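Local coordinates for secretion activator protein, hypothetical (Brucella abortus bv. 1 str. 9-941, PDB 7DNP), which is an autolysin of the type IV secretion system, probably a muramidase of the GH108 family that cuts the glycan strands of peptidoglycan, at residues T31-T36 with L56-A61; L87-H92 with D136-W141. One frame throughout, in Å; residues are numbered along the deposited sequence.

How the contacts relate
The crystallised piece of this autolysin is mostly helical, and the two contacts illustrate how parts of such a fold can be joined by different means around one bound glycopeptide. Contact 1 is partly buried, about 15 Å from the centre of the chain (centre to centre), and fastens a small hairpin to the start of helix 58-70 with methyl groups and one bridging water. Contact 2 is buried near the middle, where helices 82-93 and 127-142 are joined by a salt bridge and an aromatic face. The contact centres lie 21 Å apart. Helices 58-70 and 82-93 are consecutive; contact 1 touches the ligand from its first segment alone, contact 2 from both.

Contact 1: T31-T36 with L56-A61. With H9U ((2R)-2-[[(2S)-2-[[(2R)-2-[(2R,3S,4R,5R,6S)-5-acetamido-3-[(2S,3R,4R,5S,6R)-3-acetamido-6-(hydroxymethyl)-4,5-bis(oxidanyl)oxan-2-yl]oxy-2-(hydroxymethyl)-6-oxidanyl-oxan-4-yl]oxypropanoyl]amino]propanoyl]amino]pentanedioic acid), chain B.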
ATOM      1  N   THR A  31      -2.367 -13.208   9.191  1.00 23.02           N
ATOM      2  CA  THR A  31      -2.714 -11.796   9.188  1.00 20.82           C
ATOM      3  C   THR A  31      -4.083 -11.594   9.826  1.00 21.68           C
ATOM      4  O   THR A  31      -4.932 -12.489   9.830  1.00 24.68           O
ATOM      5  CB  THR A  31      -2.742 -11.216   7.767  1.00 24.74           C
ATOM      6  OG1 THR A  31      -3.779 -11.858   7.017  1.00 23.19           O
ATOM      7  CG2 THR A  31      -1.406 -11.426   7.062  1.00 22.16           C
ATOM      8  N   ASN A  32      -4.288 -10.391  10.362  1.00 18.48           N
ATOM      9  CA  ASN A  32      -5.593  -9.947  10.834  1.00 21.66           C
ATOM     10  C   ASN A  32      -5.856  -8.567  10.252  1.00 19.87           C
ATOM     11  O   ASN A  32      -5.082  -7.634  10.490  1.00 15.23           O
ATOM     12  CB  ASN A  32      -5.659  -9.911  12.362  1.00 20.32           C
ATOM     13  CG  ASN A  32      -7.087  -9.878  12.881  1.00 20.40           C
ATOM     14  OD1 ASN A  32      -8.022  -9.591  12.133  1.00 19.08           O
ATOM     15  ND2 ASN A  32      -7.262 -10.184  14.163  1.00 22.22           N
ATOM     16  N   MET A  33      -6.944  -8.443   9.489  1.00 17.64           N
ATOM     17  CA  MET A  33      -7.257  -7.213   8.762  1.00 19.58           C
ATOM     18  C   MET A  33      -6.083  -6.778   7.889  1.00 20.84           C
ATOM     19  O   MET A  33      -5.840  -5.584   7.690  1.00 19.90           O
ATOM     20  CB  MET A  33      -7.670  -6.096   9.725  1.00 16.70           C
ATOM     21  CG  MET A  33      -8.845  -6.473  10.607  1.00 16.19           C
ATOM     22  SD  MET A  33      -8.986  -5.444  12.070  1.00 22.36           S
ATOM     23  CE  MET A  33      -7.666  -6.123  13.081  1.00 16.73           C
ATOM     24  N   GLY A  34      -5.338  -7.755   7.371  1.00 21.24           N
ATOM     25  CA  GLY A  34      -4.196  -7.497   6.525  1.00 17.79           C
ATOM     26  C   GLY A  34      -2.886  -7.280   7.253  1.00 18.16           C
ATOM     27  O   GLY A  34      -1.837  -7.223   6.599  1.00 20.75           O
ATOM     28  N   ILE A  35      -2.905  -7.165   8.577  1.00 20.39           N
ATOM     29  CA  ILE A  35      -1.704  -6.883   9.356  1.00 19.63           C
ATOM     30  C   ILE A  35      -0.965  -8.188   9.630  1.00 18.72           C
ATOM     31  O   ILE A  35      -1.531  -9.120  10.212  1.00 20.06           O
ATOM     32  CB  ILE A  35      -2.056  -6.164  10.666  1.00 18.86           C
ATOM     33  CG1 ILE A  35      -2.850  -4.890  10.374  1.00 20.02           C
ATOM     34  CG2 ILE A  35      -0.795  -5.850  11.460  1.00 18.51           C
ATOM     35  CD1 ILE A  35      -2.020  -3.793   9.755  1.00 19.63           C
ATOM     36  N   THR A  36       0.306  -8.253   9.229  1.00 19.09           N
ATOM     37  CA  THR A  36       1.100  -9.455   9.432  1.00 16.26           C
ATOM     38  C   THR A  36       1.746  -9.448  10.812  1.00 19.59           C
ATOM     39  O   THR A  36       1.739  -8.446  11.535  1.00 18.51           O
ATOM     40  CB  THR A  36       2.195  -9.590   8.375  1.00 20.88           C
ATOM     41  OG1 THR A  36       3.226  -8.626   8.630  1.00 16.83           O
ATOM     42  CG2 THR A  36       1.628  -9.383   6.979  1.00 19.73           C
ATOM     43  N   LEU A  56      -5.687  -8.850  17.527  1.00 17.49           N
ATOM     44  CA  LEU A  56      -5.518  -7.460  17.107  1.00 16.72           C
ATOM     45  C   LEU A  56      -6.860  -6.749  16.971  1.00 18.90           C
ATOM     46  O   LEU A  56      -7.800  -7.280  16.374  1.00 20.36           O
ATOM     47  CB  LEU A  56      -4.768  -7.407  15.775  1.00 16.60           C
ATOM     48  CG  LEU A  56      -4.412  -6.014  15.245  1.00 17.10           C
ATOM     49  CD1 LEU A  56      -3.537  -5.272  16.235  1.00 15.80           C
ATOM     50  CD2 LEU A  56      -3.714  -6.114  13.895  1.00 15.54           C
ATOM     51  N   THR A  57      -6.942  -5.544  17.531  1.00 18.57           N
ATOM     52  CA  THR A  57      -8.135  -4.716  17.436  1.00 18.54           C
ATOM     53  C   THR A  57      -8.105  -3.889  16.153  1.00 20.82           C
ATOM     54  O   THR A  57      -7.046  -3.605  15.592  1.00 16.85           O
ATOM     55  CB  THR A  57      -8.264  -3.772  18.638  1.00 21.59           C
ATOM     56  OG1 THR A  57      -7.289  -2.721  18.537  1.00 18.62           O
ATOM     57  CG2 THR A  57      -8.074  -4.520  19.957  1.00 23.05           C
ATOM     58  N   LYS A  58      -9.297  -3.493  15.699  1.00 21.15           N
ATOM     59  CA  LYS A  58      -9.378  -2.637  14.521  1.00 21.41           C
ATOM     60  C   LYS A  58      -8.778  -1.260  14.786  1.00 19.76           C
ATOM     61  O   LYS A  58      -8.199  -0.657  13.878  1.00 19.70           O
ATOM     62  CB  LYS A  58     -10.831  -2.512  14.057  1.00 24.91           C
ATOM     63  CG  LYS A  58     -11.002  -1.809  12.719  1.00 24.68           C
ATOM     64  CD  LYS A  58     -12.447  -1.877  12.225  1.00 28.05           C
ATOM     65  CE  LYS A  58     -12.574  -1.313  10.816  1.00 27.26           C
ATOM     66  NZ  LYS A  58     -13.995  -1.149  10.393  1.00 26.20           N
ATOM     67  N   THR A  59      -8.891  -0.755  16.017  1.00 19.34           N
ATOM     68  CA  THR A  59      -8.283   0.530  16.346  1.00 19.63           C
ATOM     69  C   THR A  59      -6.771   0.483  16.174  1.00 18.66           C
ATOM     70  O   THR A  59      -6.174   1.390  15.583  1.00 18.70           O
ATOM     71  CB  THR A  59      -8.640   0.941  17.776  1.00 27.73           C
ATOM     72  OG1 THR A  59     -10.035   1.242  17.848  1.00 28.24           O
ATOM     73  CG2 THR A  59      -7.843   2.180  18.194  1.00 25.50           C
ATOM     74  N   LYS A  60      -6.126  -0.569  16.686  1.00 18.80           N
ATOM     75  CA  LYS A  60      -4.679  -0.660  16.531  1.00 18.40           C
ATOM     76  C   LYS A  60      -4.298  -0.891  15.075  1.00 18.23           C
ATOM     77  O   LYS A  60      -3.316  -0.317  14.591  1.00 16.57           O
ATOM     78  CB  LYS A  60      -4.103  -1.763  17.419  1.00 18.49           C
ATOM     79  CG  LYS A  60      -2.573  -1.756  17.448  1.00 21.55           C
ATOM     80  CD  LYS A  60      -2.007  -2.861  18.319  1.00 22.05           C
ATOM     81  CE  LYS A  60      -1.927  -2.440  19.772  1.00 24.33           C
ATOM     82  NZ  LYS A  60      -1.159  -3.443  20.562  1.00 26.15           N
ATOM     83  N   ALA A  61      -5.057  -1.730  14.361  1.00 17.47           N
ATOM     84  CA  ALA A  61      -4.809  -1.908  12.932  1.00 18.67           C
ATOM     85  C   ALA A  61      -4.905  -0.582  12.190  1.00 15.26           C
ATOM     86  O   ALA A  61      -4.087  -0.293  11.309  1.00 15.72           O
ATOM     87  CB  ALA A  61      -5.793  -2.922  12.345  1.00 18.66           C
TER
HETATM   88  C22 H9U B 201       1.051  -8.653   2.883  1.00 24.08           C
HETATM   89  C24 H9U B 201       0.371 -10.511   1.438  1.00 27.61           C
HETATM   90  C26 H9U B 201      -0.406  -8.548   3.377  1.00 25.47           C
HETATM   91  C28 H9U B 201      -1.046 -10.473   2.034  1.00 27.33           C
HETATM   92  C23 H9U B 201       1.381 -10.013   2.395  1.00 28.19           C
HETATM   93  C25 H9U B 201       2.853  -7.324   3.645  1.00 25.00           C
HETATM   94  C27 H9U B 201       3.067  -6.355   4.834  1.00 21.55           C
HETATM   95  C29 H9U B 201       4.161  -5.399   4.545  1.00 23.07           C
HETATM   96  C30 H9U B 201       5.402  -6.073   4.122  1.00 24.46           C
HETATM   97  C31 H9U B 201       5.121  -6.948   2.891  1.00 26.32           C
HETATM   98  C32 H9U B 201       3.507 -11.047   1.622  1.00 29.84           C
HETATM   99  C33 H9U B 201      -0.786  -7.112   3.562  1.00 25.61           C
HETATM  100  C34 H9U B 201       6.377  -7.602   2.398  1.00 26.74           C
HETATM  101  C35 H9U B 201       0.672 -12.233  -0.398  1.00 33.66           C
HETATM  102  C36 H9U B 201       4.185 -10.943   0.260  1.00 30.57           C
HETATM  103  C37 H9U B 201       1.098  -5.464   6.316  1.00 23.21           C
HETATM  104  C38 H9U B 201       4.541 -11.102   2.734  1.00 29.52           C
HETATM  105  C39 H9U B 201       4.557  -9.623  -1.863  1.00 29.49           C
HETATM  106  C40 H9U B 201       0.928 -13.666  -0.855  1.00 28.95           C
HETATM  107  C41 H9U B 201      -0.165  -4.605   6.354  1.00 19.27           C
HETATM  108  C42 H9U B 201       5.928  -9.003  -1.617  1.00 31.70           C
HETATM  109  C43 H9U B 201       8.390  -9.351  -1.069  1.00 34.90           C
HETATM  110  C44 H9U B 201       3.739  -8.695  -2.741  1.00 24.95           C
HETATM  111  C45 H9U B 201       8.610  -9.274   0.436  1.00 40.71           C
HETATM  112  C46 H9U B 201       9.442 -10.282  -1.652  1.00 36.18           C
HETATM  113  C47 H9U B 201      10.714  -9.518  -2.019  1.00 40.97           C
HETATM  114  C48 H9U B 201      11.755 -10.438  -2.652  1.00 46.13           C
HETATM  115  N18 H9U B 201       0.625 -11.920   1.010  1.00 28.43           N
HETATM  116  N19 H9U B 201       1.814  -5.563   5.051  1.00 20.83           N
HETATM  117  N20 H9U B 201       3.923  -9.756  -0.562  1.00 29.43           N
HETATM  118  N21 H9U B 201       7.060  -9.889  -1.325  1.00 33.11           N
HETATM  119  O01 H9U B 201       1.942  -8.316   3.971  1.00 27.42           O
HETATM  120  O02 H9U B 201      -1.392  -9.116   2.451  1.00 27.02           O
HETATM  121  O03 H9U B 201       4.115  -7.958   3.230  1.00 26.00           O
HETATM  122  O04 H9U B 201       2.704  -9.891   1.731  1.00 29.58           O
HETATM  123  O05 H9U B 201      -1.101 -11.292   3.130  1.00 35.44           O
HETATM  124  O06 H9U B 201       4.434  -4.554   5.729  1.00 21.28           O
HETATM  125  O07 H9U B 201       6.401  -5.093   3.784  1.00 20.72           O
HETATM  126  O08 H9U B 201      -2.150  -7.092   3.888  1.00 25.30           O
HETATM  127  O09 H9U B 201       6.897  -8.424   3.405  1.00 31.15           O
HETATM  128  O10 H9U B 201       0.512 -11.378  -1.205  1.00 31.54           O
HETATM  129  O11 H9U B 201       4.900 -11.802  -0.130  1.00 31.52           O
HETATM  130  O12 H9U B 201       1.468  -6.020   7.301  1.00 19.17           O
HETATM  131  O13 H9U B 201       6.050  -7.821  -1.653  1.00 31.67           O
HETATM  132  O14 H9U B 201       9.293  -8.331   0.920  1.00 45.81           O
HETATM  133  O15 H9U B 201       8.110 -10.153   1.189  1.00 33.19           O
HETATM  134  O16 H9U B 201      11.486 -11.658  -2.824  1.00 44.39           O
HETATM  135  O17 H9U B 201      12.876  -9.973  -2.995  1.00 50.66           O
HETATM  136  O   HOH W   1      -9.053  -9.522  16.410  1.00 26.64           O
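Asn32 ND2 is gripped from two directions: it gives one hydrogen to Val53 O, outside the two segments, and another to a water 2.9 Å away. The same water donates to Leu56 O at 2.6 Å, joining Asn32 to a carbonyl that lies 3.7 Å from ND2 itself. The remaining contacts are made by apolar side chains. Met33 turns at its last torsion (chi3 -76°), which brings CE in among the backbone and side chains at the start of helix 58-70. There CE lies against the carbonyl oxygens of Leu56 and Thr57, 3.8 Å from Ala61 CB, and also touches Leu56 CG, while SD rests on Lys58 CA. The polypeptide behind these side chains is a two-residue beta hairpin: strands 31-32 and 35-36 are joined by a type I' turn from Asn32 to Ile35, part of a small three-stranded antiparallel sheet in a lysozyme-clan domain. Gly34 occupies a backbone conformation in which a CB would press on the preceding carbonyl oxygen. At the end of the turn, Ile35 meets Leu56 at about a right angle, with Leu56 CD2 3.6 Å from Ile35 CB, and Ile35 CG1 reaches Ala61 CB. On the helix side, Thr57 is the N-cap, its OG1 accepting from Lys60 N in a nearly straight bond (165°). Phe14 of helix 5-17 packs against both Met33 and Ala61. The hairpin backbone also serves the sugar site: Gly34 O accepts from the MurNAc hydroxyl H9U O08 at 2.7 Å, and Thr36 N donates to the GlcNAc acetamide oxygen H9U O12 at 3.2 Å.

Contact 2: L87-H92 with D136-W141; sequences LDFAIH and DARLAW. With H9U ((2R)-2-[[(2S)-2-[[(2R)-2-[(2R,3S,4R,5R,6S)-5-acetamido-3-[(2S,3R,4R,5S,6R)-3-acetamido-6-(hydroxymethyl)-4,5-bis(oxidanyl)oxan-2-yl]oxy-2-(hydroxymethyl)-6-oxidanyl-oxan-4-yl]oxypropanoyl]amino]propanoyl]amino]pentanedioic acid), chain B.
Arg138 is the first residue of 136-141 to bear on the other helix, spanning the gap to Asp88, Phe89 and His92. This is a near-parallel helix pair, whose short axes run 11.8 Å apart at 20°, and it joins the glycosyl hydrolase 108 sequence to the peptidoglycan-domain sequence beside the ligand. An axis separation of that size calls for a long reach, and the Arg138 side chain supplies it, fully extended from CG to NE. Its CG stands over the middle of the Phe89 ring, 3.6 Å from the centroid and almost on the ring normal, a CH-pi contact. The guanidinium continues past that ring with its plane almost parallel to it (7°). At the far end NH1 and NH2 both donate to Asp88 OD2 at 2.9 Å each, forming a salt bridge in which the acceptor lies in the guanidinium plane while the carboxylate is turned 46° from it. Arg158 NE forms a second salt bridge with OD2, and this doubled positive neighbourhood would probably stabilise the carboxylate charge. Arg138 NE gives its hydrogen to a water at 2.7 Å, and that water lies 2.6 Å from His92 ND1. The other ring nitrogen, His92 NE2, donates to the MurNAc acetamide oxygen H9U O10 at 2.9 Å, and the alanyl methyl H9U C44 sits over one face of the ring. His92 is thus linked through water to Arg138 and directly to the ligand. One turn on, Trp141 CE3 comes to the edge of the Phe89 ring, near CZ, and Trp141 CH2 lies 3.5 Å from the alanyl carbonyl oxygen H9U O13, which is in the indole plane.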
ATOM      1  N   LEU A  87      -0.470   3.860  -1.478  1.00 15.47           N
ATOM      2  CA  LEU A  87      -0.822   3.233  -0.205  1.00 17.44           C
ATOM      3  C   LEU A  87      -1.033   1.731  -0.359  1.00 15.87           C
ATOM      4  O   LEU A  87      -0.527   0.937   0.444  1.00 16.12           O
ATOM      5  CB  LEU A  87      -2.076   3.888   0.374  1.00 18.13           C
ATOM      6  CG  LEU A  87      -2.720   3.193   1.578  1.00 16.52           C
ATOM      7  CD1 LEU A  87      -1.801   3.224   2.788  1.00 13.76           C
ATOM      8  CD2 LEU A  87      -4.068   3.828   1.901  1.00 20.00           C
ATOM      9  N   ASP A  88      -1.793   1.314  -1.372  1.00 16.43           N
ATOM     10  CA  ASP A  88      -2.054  -0.117  -1.501  1.00 16.02           C
ATOM     11  C   ASP A  88      -0.778  -0.889  -1.810  1.00 16.29           C
ATOM     12  O   ASP A  88      -0.550  -1.965  -1.246  1.00 15.60           O
ATOM     13  CB  ASP A  88      -3.103  -0.400  -2.571  1.00 16.16           C
ATOM     14  CG  ASP A  88      -3.512  -1.858  -2.579  1.00 18.01           C
ATOM     15  OD1 ASP A  88      -4.308  -2.247  -1.704  1.00 21.12           O
ATOM     16  OD2 ASP A  88      -3.005  -2.625  -3.427  1.00 21.95           O
ATOM     17  N   PHE A  89       0.057  -0.363  -2.711  1.00 14.23           N
ATOM     18  CA  PHE A  89       1.373  -0.946  -2.957  1.00 16.16           C
ATOM     19  C   PHE A  89       2.169  -1.031  -1.656  1.00 16.43           C
ATOM     20  O   PHE A  89       2.782  -2.064  -1.355  1.00 12.63           O
ATOM     21  CB  PHE A  89       2.101  -0.102  -4.015  1.00 15.03           C
ATOM     22  CG  PHE A  89       3.247  -0.800  -4.715  1.00 16.77           C
ATOM     23  CD1 PHE A  89       3.754  -2.008  -4.262  1.00 13.83           C
ATOM     24  CD2 PHE A  89       3.832  -0.213  -5.831  1.00 13.58           C
ATOM     25  CE1 PHE A  89       4.814  -2.624  -4.914  1.00 13.94           C
ATOM     26  CE2 PHE A  89       4.889  -0.824  -6.487  1.00 15.58           C
ATOM     27  CZ  PHE A  89       5.381  -2.034  -6.026  1.00 18.18           C
ATOM     28  N   ALA A  90       2.128   0.033  -0.850  1.00 17.81           N
ATOM     29  CA  ALA A  90       2.826   0.029   0.432  1.00 15.41           C
ATOM     30  C   ALA A  90       2.277  -1.042   1.362  1.00 14.81           C
ATOM     31  O   ALA A  90       3.039  -1.699   2.079  1.00 15.37           O
ATOM     32  CB  ALA A  90       2.728   1.406   1.091  1.00 16.45           C
ATOM     33  N   ILE A  91       0.956  -1.226   1.381  1.00 17.37           N
ATOM     34  CA  ILE A  91       0.376  -2.243   2.257  1.00 17.96           C
ATOM     35  C   ILE A  91       0.839  -3.630   1.833  1.00 18.09           C
ATOM     36  O   ILE A  91       1.181  -4.475   2.670  1.00 16.69           O
ATOM     37  CB  ILE A  91      -1.159  -2.138   2.261  1.00 16.15           C
ATOM     38  CG1 ILE A  91      -1.605  -0.878   3.007  1.00 19.46           C
ATOM     39  CG2 ILE A  91      -1.781  -3.394   2.882  1.00 19.01           C
ATOM     40  CD1 ILE A  91      -3.091  -0.581   2.868  1.00 15.02           C
ATOM     41  N   HIS A  92       0.901  -3.862   0.525  1.00 16.96           N
ATOM     42  CA  HIS A  92       1.195  -5.182  -0.021  1.00 19.24           C
ATOM     43  C   HIS A  92       2.680  -5.522   0.033  1.00 18.08           C
ATOM     44  O   HIS A  92       3.036  -6.686   0.250  1.00 19.97           O
ATOM     45  CB  HIS A  92       0.698  -5.246  -1.465  1.00 16.44           C
ATOM     46  CG  HIS A  92       0.521  -6.633  -1.995  1.00 22.14           C
ATOM     47  ND1 HIS A  92       0.765  -6.957  -3.312  1.00 23.55           N
ATOM     48  CD2 HIS A  92       0.109  -7.775  -1.396  1.00 25.33           C
ATOM     49  CE1 HIS A  92       0.514  -8.239  -3.502  1.00 25.55           C
ATOM     50  NE2 HIS A  92       0.116  -8.760  -2.354  1.00 25.78           N
ATOM     51  N   ASP A 136       1.480  -0.262 -13.483  1.00 15.18           N
ATOM     52  CA  ASP A 136       2.203  -1.092 -14.446  1.00 19.40           C
ATOM     53  C   ASP A 136       3.543  -1.536 -13.876  1.00 17.74           C
ATOM     54  O   ASP A 136       3.918  -2.710 -13.971  1.00 16.68           O
ATOM     55  CB  ASP A 136       2.430  -0.331 -15.757  1.00 16.80           C
ATOM     56  CG  ASP A 136       1.167  -0.155 -16.580  1.00 20.99           C
ATOM     57  OD1 ASP A 136       0.128  -0.787 -16.283  1.00 20.36           O
ATOM     58  OD2 ASP A 136       1.226   0.640 -17.539  1.00 20.50           O
ATOM     59  N   ALA A 137       4.299  -0.590 -13.311  1.00 16.36           N
ATOM     60  CA  ALA A 137       5.591  -0.919 -12.716  1.00 17.74           C
ATOM     61  C   ALA A 137       5.443  -1.901 -11.562  1.00 17.44           C
ATOM     62  O   ALA A 137       6.339  -2.717 -11.318  1.00 16.36           O
ATOM     63  CB  ALA A 137       6.284   0.360 -12.243  1.00 17.20           C
ATOM     64  N   ARG A 138       4.321  -1.838 -10.842  1.00 16.65           N
ATOM     65  CA  ARG A 138       4.071  -2.796  -9.770  1.00 17.15           C
ATOM     66  C   ARG A 138       3.870  -4.198 -10.330  1.00 18.97           C
ATOM     67  O   ARG A 138       4.430  -5.173  -9.812  1.00 17.29           O
ATOM     68  CB  ARG A 138       2.852  -2.350  -8.962  1.00 15.65           C
ATOM     69  CG  ARG A 138       2.448  -3.282  -7.833  1.00 15.27           C
ATOM     70  CD  ARG A 138       1.236  -2.710  -7.110  1.00 14.17           C
ATOM     71  NE  ARG A 138       0.804  -3.544  -5.995  1.00 15.05           N
ATOM     72  CZ  ARG A 138      -0.272  -3.296  -5.261  1.00 13.54           C
ATOM     73  NH1 ARG A 138      -1.024  -2.236  -5.530  1.00 16.33           N
ATOM     74  NH2 ARG A 138      -0.605  -4.112  -4.270  1.00 14.16           N
ATOM     75  N   LEU A 139       3.070  -4.313 -11.393  1.00 20.75           N
ATOM     76  CA  LEU A 139       2.845  -5.610 -12.027  1.00 21.00           C
ATOM     77  C   LEU A 139       4.143  -6.195 -12.567  1.00 18.79           C
ATOM     78  O   LEU A 139       4.411  -7.391 -12.404  1.00 17.67           O
ATOM     79  CB  LEU A 139       1.821  -5.471 -13.154  1.00 17.76           C
ATOM     80  CG  LEU A 139       0.348  -5.517 -12.750  1.00 26.46           C
ATOM     81  CD1 LEU A 139      -0.533  -4.984 -13.875  1.00 26.15           C
ATOM     82  CD2 LEU A 139      -0.045  -6.939 -12.380  1.00 26.91           C
ATOM     83  N   ALA A 140       4.957  -5.364 -13.221  1.00 19.12           N
ATOM     84  CA  ALA A 140       6.229  -5.837 -13.752  1.00 21.40           C
ATOM     85  C   ALA A 140       7.153  -6.309 -12.634  1.00 20.81           C
ATOM     86  O   ALA A 140       7.892  -7.288 -12.798  1.00 16.06           O
ATOM     87  CB  ALA A 140       6.898  -4.730 -14.571  1.00 23.34           C
ATOM     88  N   TRP A 141       7.122  -5.627 -11.487  1.00 15.90           N
ATOM     89  CA  TRP A 141       7.980  -6.032 -10.378  1.00 19.22           C
ATOM     90  C   TRP A 141       7.482  -7.322  -9.732  1.00 17.55           C
ATOM     91  O   TRP A 141       8.286  -8.188  -9.368  1.00 18.15           O
ATOM     92  CB  TRP A 141       8.076  -4.908  -9.347  1.00 18.97           C
ATOM     93  CG  TRP A 141       8.863  -5.284  -8.127  1.00 23.53           C
ATOM     94  CD1 TRP A 141      10.226  -5.340  -8.007  1.00 22.79           C
ATOM     95  CD2 TRP A 141       8.333  -5.664  -6.851  1.00 21.84           C
ATOM     96  NE1 TRP A 141      10.572  -5.731  -6.736  1.00 24.98           N
ATOM     97  CE2 TRP A 141       9.430  -5.934  -6.007  1.00 23.71           C
ATOM     98  CE3 TRP A 141       7.038  -5.799  -6.342  1.00 25.48           C
ATOM     99  CZ2 TRP A 141       9.269  -6.334  -4.681  1.00 24.42           C
ATOM    100  CZ3 TRP A 141       6.881  -6.196  -5.022  1.00 21.79           C
ATOM    101  CH2 TRP A 141       7.992  -6.458  -4.209  1.00 24.86           C
TER
HETATM  102  C22 H9U B 201       1.051  -8.653   2.883  1.00 24.08           C
HETATM  103  C24 H9U B 201       0.371 -10.511   1.438  1.00 27.61           C
HETATM  104  C26 H9U B 201      -0.406  -8.548   3.377  1.00 25.47           C
HETATM  105  C28 H9U B 201      -1.046 -10.473   2.034  1.00 27.33           C
HETATM  106  C23 H9U B 201       1.381 -10.013   2.395  1.00 28.19           C
HETATM  107  C25 H9U B 201       2.853  -7.324   3.645  1.00 25.00           C
HETATM  108  C27 H9U B 201       3.067  -6.355   4.834  1.00 21.55           C
HETATM  109  C29 H9U B 201       4.161  -5.399   4.545  1.00 23.07           C
HETATM  110  C30 H9U B 201       5.402  -6.073   4.122  1.00 24.46           C
HETATM  111  C31 H9U B 201       5.121  -6.948   2.891  1.00 26.32           C
HETATM  112  C32 H9U B 201       3.507 -11.047   1.622  1.00 29.84           C
HETATM  113  C33 H9U B 201      -0.786  -7.112   3.562  1.00 25.61           C
HETATM  114  C34 H9U B 201       6.377  -7.602   2.398  1.00 26.74           C
HETATM  115  C35 H9U B 201       0.672 -12.233  -0.398  1.00 33.66           C
HETATM  116  C36 H9U B 201       4.185 -10.943   0.260  1.00 30.57           C
HETATM  117  C37 H9U B 201       1.098  -5.464   6.316  1.00 23.21           C
HETATM  118  C38 H9U B 201       4.541 -11.102   2.734  1.00 29.52           C
HETATM  119  C39 H9U B 201       4.557  -9.623  -1.863  1.00 29.49           C
HETATM  120  C40 H9U B 201       0.928 -13.666  -0.855  1.00 28.95           C
HETATM  121  C41 H9U B 201      -0.165  -4.605   6.354  1.00 19.27           C
HETATM  122  C42 H9U B 201       5.928  -9.003  -1.617  1.00 31.70           C
HETATM  123  C43 H9U B 201       8.390  -9.351  -1.069  1.00 34.90           C
HETATM  124  C44 H9U B 201       3.739  -8.695  -2.741  1.00 24.95           C
HETATM  125  C45 H9U B 201       8.610  -9.274   0.436  1.00 40.71           C
HETATM  126  C46 H9U B 201       9.442 -10.282  -1.652  1.00 36.18           C
HETATM  127  C47 H9U B 201      10.714  -9.518  -2.019  1.00 40.97           C
HETATM  128  C48 H9U B 201      11.755 -10.438  -2.652  1.00 46.13           C
HETATM  129  N18 H9U B 201       0.625 -11.920   1.010  1.00 28.43           N
HETATM  130  N19 H9U B 201       1.814  -5.563   5.051  1.00 20.83           N
HETATM  131  N20 H9U B 201       3.923  -9.756  -0.562  1.00 29.43           N
HETATM  132  N21 H9U B 201       7.060  -9.889  -1.325  1.00 33.11           N
HETATM  133  O01 H9U B 201       1.942  -8.316   3.971  1.00 27.42           O
HETATM  134  O02 H9U B 201      -1.392  -9.116   2.451  1.00 27.02           O
HETATM  135  O03 H9U B 201       4.115  -7.958   3.230  1.00 26.00           O
HETATM  136  O04 H9U B 201       2.704  -9.891   1.731  1.00 29.58           O
HETATM  137  O05 H9U B 201      -1.101 -11.292   3.130  1.00 35.44           O
HETATM  138  O06 H9U B 201       4.434  -4.554   5.729  1.00 21.28           O
HETATM  139  O07 H9U B 201       6.401  -5.093   3.784  1.00 20.72           O
HETATM  140  O08 H9U B 201      -2.150  -7.092   3.888  1.00 25.30           O
HETATM  141  O09 H9U B 201       6.897  -8.424   3.405  1.00 31.15           O
HETATM  142  O10 H9U B 201       0.512 -11.378  -1.205  1.00 31.54           O
HETATM  143  O11 H9U B 201       4.900 -11.802  -0.130  1.00 31.52           O
HETATM  144  O12 H9U B 201       1.468  -6.020   7.301  1.00 19.17           O
HETATM  145  O13 H9U B 201       6.050  -7.821  -1.653  1.00 31.67           O
HETATM  146  O14 H9U B 201       9.293  -8.331   0.920  1.00 45.81           O
HETATM  147  O15 H9U B 201       8.110 -10.153   1.189  1.00 33.19           O
HETATM  148  O16 H9U B 201      11.486 -11.658  -2.824  1.00 44.39           O
HETATM  149  O17 H9U B 201      12.876  -9.973  -2.995  1.00 50.66           O
HETATM  150  O   HOH W   2       2.288  -5.300  -4.591  1.00 18.91           O